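PDB 5DXI: trehalose-6-phosphate phosphatase from Candida albicans, which is a phosphatase of the haloacid dehalogenase (HAD) superfamily and holds a magnesium ion and a beryllium trifluoride ion in its pocket. Local coordinates for residues L14-E19 against P257-G262. Residues are numbered along the deposited sequence; the frame is centred on the assembly and turned at random.
Sequences LNNYKE and PTNKFG
The ring of Phe261 meets Asn15, Asn16 and Glu19, three residues on one side of helix 10-19. The CB of Phe261 points from the loop between helix 235-253 and strand 266-271 toward the helix. CG turns beside the backbone N (chi1 -45°), and the ring reaches the helix. CD2 comes first, 3.0 Å from Asn16 OD1. CE2 lies 3.6 Å from Asn16 CA, and CB of Glu19 comes up to the same atom at the ring edge. CZ sits 3.7 Å from Asn15 C, and CE1 rests 3.9 Å from Asn15 CB. The amide of Asn16 is tilted 41° to the ring. Its CG is anti to the backbone N (chi1 -160°), which swings the amide toward the loop. There OD1 also lies 3.0 Å from Asn259 ND2, where the two side chains cross at about a right angle.

On the loop side, Asn259 OD1 accepts from the N of Phe261 at 2.7 Å, forming an Asx turn. It also accepts from the N of Ser263. The same residue opens a type I beta turn that closes at Gly262. Lys260 lays its CG over one face of the Phe261 ring, then bends at chi3 toward Glu19. Its NZ forms a long salt bridge with Glu19 OE2, 3.5 Å away.

The contact joins an N-terminal helix to a surface loop at the periphery of the HAD fold. Phe261 supplies more than half of the loop's buried surface. Its ring meets helix backbone, CB atoms and the Asn16 carbonyl oxygen, while the long ion pair between exposed residues is probably screened by solvent.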
ATOM      1  N   LEU A  14     -10.352  10.709 -14.818  1.00 35.79           N
ATOM      2  CA  LEU A  14      -9.840  12.010 -15.241  1.00 38.92           C
ATOM      3  C   LEU A  14     -10.875  13.098 -14.986  1.00 41.61           C
ATOM      4  O   LEU A  14     -10.552  14.169 -14.473  1.00 42.52           O
ATOM      5  CB  LEU A  14      -9.457  11.970 -16.726  1.00 41.49           C
ATOM      6  CG  LEU A  14      -8.884  13.238 -17.377  1.00 41.74           C
ATOM      7  CD1 LEU A  14      -7.622  13.720 -16.666  1.00 43.62           C
ATOM      8  CD2 LEU A  14      -8.608  12.996 -18.857  1.00 44.49           C
ATOM      9  N   ASN A  15     -12.131  12.818 -15.329  1.00 39.79           N
ATOM     10  CA  ASN A  15     -13.190  13.794 -15.113  1.00 40.53           C
ATOM     11  C   ASN A  15     -13.406  14.117 -13.643  1.00 42.42           C
ATOM     12  O   ASN A  15     -13.590  15.281 -13.280  1.00 46.42           O
ATOM     13  CB  ASN A  15     -14.493  13.318 -15.754  1.00 44.57           C
ATOM     14  CG  ASN A  15     -14.464  13.466 -17.264  1.00 51.95           C
ATOM     15  OD1 ASN A  15     -13.785  14.359 -17.786  1.00 51.25           O
ATOM     16  ND2 ASN A  15     -15.188  12.602 -17.974  1.00 47.93           N
ATOM     17  N   ASN A  16     -13.392  13.094 -12.796  1.00 39.66           N
ATOM     18  CA  ASN A  16     -13.598  13.312 -11.370  1.00 40.12           C
ATOM     19  C   ASN A  16     -12.403  14.105 -10.814  1.00 40.67           C
ATOM     20  O   ASN A  16     -12.577  14.981  -9.963  1.00 42.31           O
ATOM     21  CB  ASN A  16     -13.753  11.982 -10.631  1.00 39.45           C
ATOM     22  CG  ASN A  16     -14.430  12.130  -9.269  1.00 42.24           C
ATOM     23  OD1 ASN A  16     -15.635  11.976  -9.148  1.00 50.04           O
ATOM     24  ND2 ASN A  16     -13.660  12.473  -8.255  1.00 50.79           N
ATOM     25  N   TYR A  17     -11.206  13.791 -11.314  1.00 37.23           N
ATOM     26  CA  TYR A  17      -9.973  14.490 -10.916  1.00 41.88           C
ATOM     27  C   TYR A  17     -10.058  15.980 -11.196  1.00 42.93           C
ATOM     28  O   TYR A  17      -9.870  16.794 -10.301  1.00 42.59           O
ATOM     29  CB  TYR A  17      -8.750  13.915 -11.643  1.00 41.05           C
ATOM     30  CG  TYR A  17      -7.445  14.670 -11.371  1.00 42.64           C
ATOM     31  CD1 TYR A  17      -6.694  14.405 -10.237  1.00 42.01           C
ATOM     32  CD2 TYR A  17      -6.953  15.623 -12.267  1.00 42.38           C
ATOM     33  CE1 TYR A  17      -5.494  15.071  -9.988  1.00 42.61           C
ATOM     34  CE2 TYR A  17      -5.752  16.299 -12.022  1.00 43.21           C
ATOM     35  CZ  TYR A  17      -5.035  16.019 -10.875  1.00 43.01           C
ATOM     36  OH  TYR A  17      -3.855  16.674 -10.600  1.00 46.35           O
ATOM     37  N   LYS A  18     -10.386  16.331 -12.433  1.00 43.76           N
ATOM     38  CA  LYS A  18     -10.417  17.732 -12.820  1.00 46.81           C
ATOM     39  C   LYS A  18     -11.586  18.496 -12.179  1.00 49.74           C
ATOM     40  O   LYS A  18     -11.522  19.713 -12.014  1.00 50.61           O
ATOM     41  CB  LYS A  18     -10.417  17.842 -14.351  1.00 45.68           C
ATOM     42  CG  LYS A  18      -9.137  17.228 -14.915  1.00 50.16           C
ATOM     43  CD  LYS A  18      -9.013  17.287 -16.431  1.00 54.50           C
ATOM     44  CE  LYS A  18      -7.736  18.048 -16.858  1.00 61.73           C
ATOM     45  NZ  LYS A  18      -6.502  17.725 -16.048  1.00 58.79           N
ATOM     46  N   GLU A  19     -12.642  17.785 -11.795  1.00 46.95           N
ATOM     47  CA  GLU A  19     -13.765  18.416 -11.117  1.00 48.18           C
ATOM     48  C   GLU A  19     -13.467  18.720  -9.644  1.00 49.58           C
ATOM     49  O   GLU A  19     -13.984  19.692  -9.087  1.00 52.18           O
ATOM     50  CB  GLU A  19     -15.016  17.538 -11.219  1.00 50.96           C
ATOM     51  CG  GLU A  19     -16.289  18.312 -11.527  1.00 56.69           C
ATOM     52  CD  GLU A  19     -16.368  18.761 -12.975  1.00 62.05           C
ATOM     53  OE1 GLU A  19     -15.523  18.329 -13.791  1.00 65.46           O
ATOM     54  OE2 GLU A  19     -17.275  19.554 -13.297  1.00 66.19           O
ATOM     55  N   PRO A 257     -24.285  14.444   0.553  1.00 55.94           N
ATOM     56  CA  PRO A 257     -24.475  14.824  -0.849  1.00 54.82           C
ATOM     57  C   PRO A 257     -23.396  14.224  -1.741  1.00 50.58           C
ATOM     58  O   PRO A 257     -22.224  14.331  -1.399  1.00 46.75           O
ATOM     59  CB  PRO A 257     -24.362  16.349  -0.808  1.00 53.17           C
ATOM     60  CG  PRO A 257     -24.865  16.706   0.553  1.00 56.09           C
ATOM     61  CD  PRO A 257     -24.383  15.603   1.459  1.00 56.68           C
ATOM     62  N   THR A 258     -23.784  13.566  -2.831  1.00 48.70           N
ATOM     63  CA  THR A 258     -22.807  12.996  -3.754  1.00 45.86           C
ATOM     64  C   THR A 258     -22.369  14.050  -4.756  1.00 49.15           C
ATOM     65  O   THR A 258     -23.016  15.094  -4.870  1.00 48.15           O
ATOM     66  CB  THR A 258     -23.373  11.770  -4.505  1.00 45.90           C
ATOM     67  OG1 THR A 258     -24.560  12.143  -5.221  1.00 45.34           O
ATOM     68  CG2 THR A 258     -23.707  10.667  -3.517  1.00 43.62           C
ATOM     69  N   ASN A 259     -21.293  13.770  -5.492  1.00 42.91           N
ATOM     70  CA  ASN A 259     -20.811  14.687  -6.523  1.00 45.73           C
ATOM     71  C   ASN A 259     -21.634  14.544  -7.806  1.00 45.89           C
ATOM     72  O   ASN A 259     -22.630  13.825  -7.822  1.00 44.90           O
ATOM     73  CB  ASN A 259     -19.316  14.459  -6.820  1.00 39.27           C
ATOM     74  CG  ASN A 259     -19.002  13.040  -7.299  1.00 42.47           C
ATOM     75  OD1 ASN A 259     -19.848  12.360  -7.876  1.00 40.18           O
ATOM     76  ND2 ASN A 259     -17.756  12.607  -7.092  1.00 40.77           N
ATOM     77  N   LYS A 260     -21.212  15.219  -8.876  1.00 45.78           N
ATOM     78  CA  LYS A 260     -21.919  15.157 -10.158  1.00 49.55           C
ATOM     79  C   LYS A 260     -21.921  13.754 -10.770  1.00 46.07           C
ATOM     80  O   LYS A 260     -22.640  13.502 -11.732  1.00 47.55           O
ATOM     81  CB  LYS A 260     -21.326  16.152 -11.171  1.00 49.66           C
ATOM     82  CG  LYS A 260     -19.951  15.777 -11.685  1.00 52.65           C
ATOM     83  CD  LYS A 260     -19.416  16.765 -12.729  1.00 55.79           C
ATOM     84  CE  LYS A 260     -20.483  17.161 -13.738  1.00 60.78           C
ATOM     85  NZ  LYS A 260     -19.893  17.842 -14.926  1.00 62.45           N
ATOM     86  N   PHE A 261     -21.078  12.860 -10.262  1.00 46.67           N
ATOM     87  CA  PHE A 261     -21.023  11.492 -10.795  1.00 43.77           C
ATOM     88  C   PHE A 261     -21.751  10.485  -9.901  1.00 41.35           C
ATOM     89  O   PHE A 261     -21.633   9.274 -10.101  1.00 41.10           O
ATOM     90  CB  PHE A 261     -19.568  11.035 -10.986  1.00 41.77           C
ATOM     91  CG  PHE A 261     -18.682  12.058 -11.645  1.00 44.98           C
ATOM     92  CD1 PHE A 261     -18.577  12.113 -13.026  1.00 43.18           C
ATOM     93  CD2 PHE A 261     -17.936  12.947 -10.883  1.00 43.79           C
ATOM     94  CE1 PHE A 261     -17.765  13.049 -13.635  1.00 48.59           C
ATOM     95  CE2 PHE A 261     -17.123  13.882 -11.488  1.00 45.27           C
ATOM     96  CZ  PHE A 261     -17.034  13.932 -12.865  1.00 46.93           C
ATOM     97  N   GLY A 262     -22.493  10.984  -8.915  1.00 43.72           N
ATOM     98  CA  GLY A 262     -23.213  10.138  -7.976  1.00 37.52           C
ATOM     99  C   GLY A 262     -22.317   9.372  -7.013  1.00 40.17           C
ATOM    100  O   GLY A 262     -22.757   8.432  -6.356  1.00 36.01           O
TER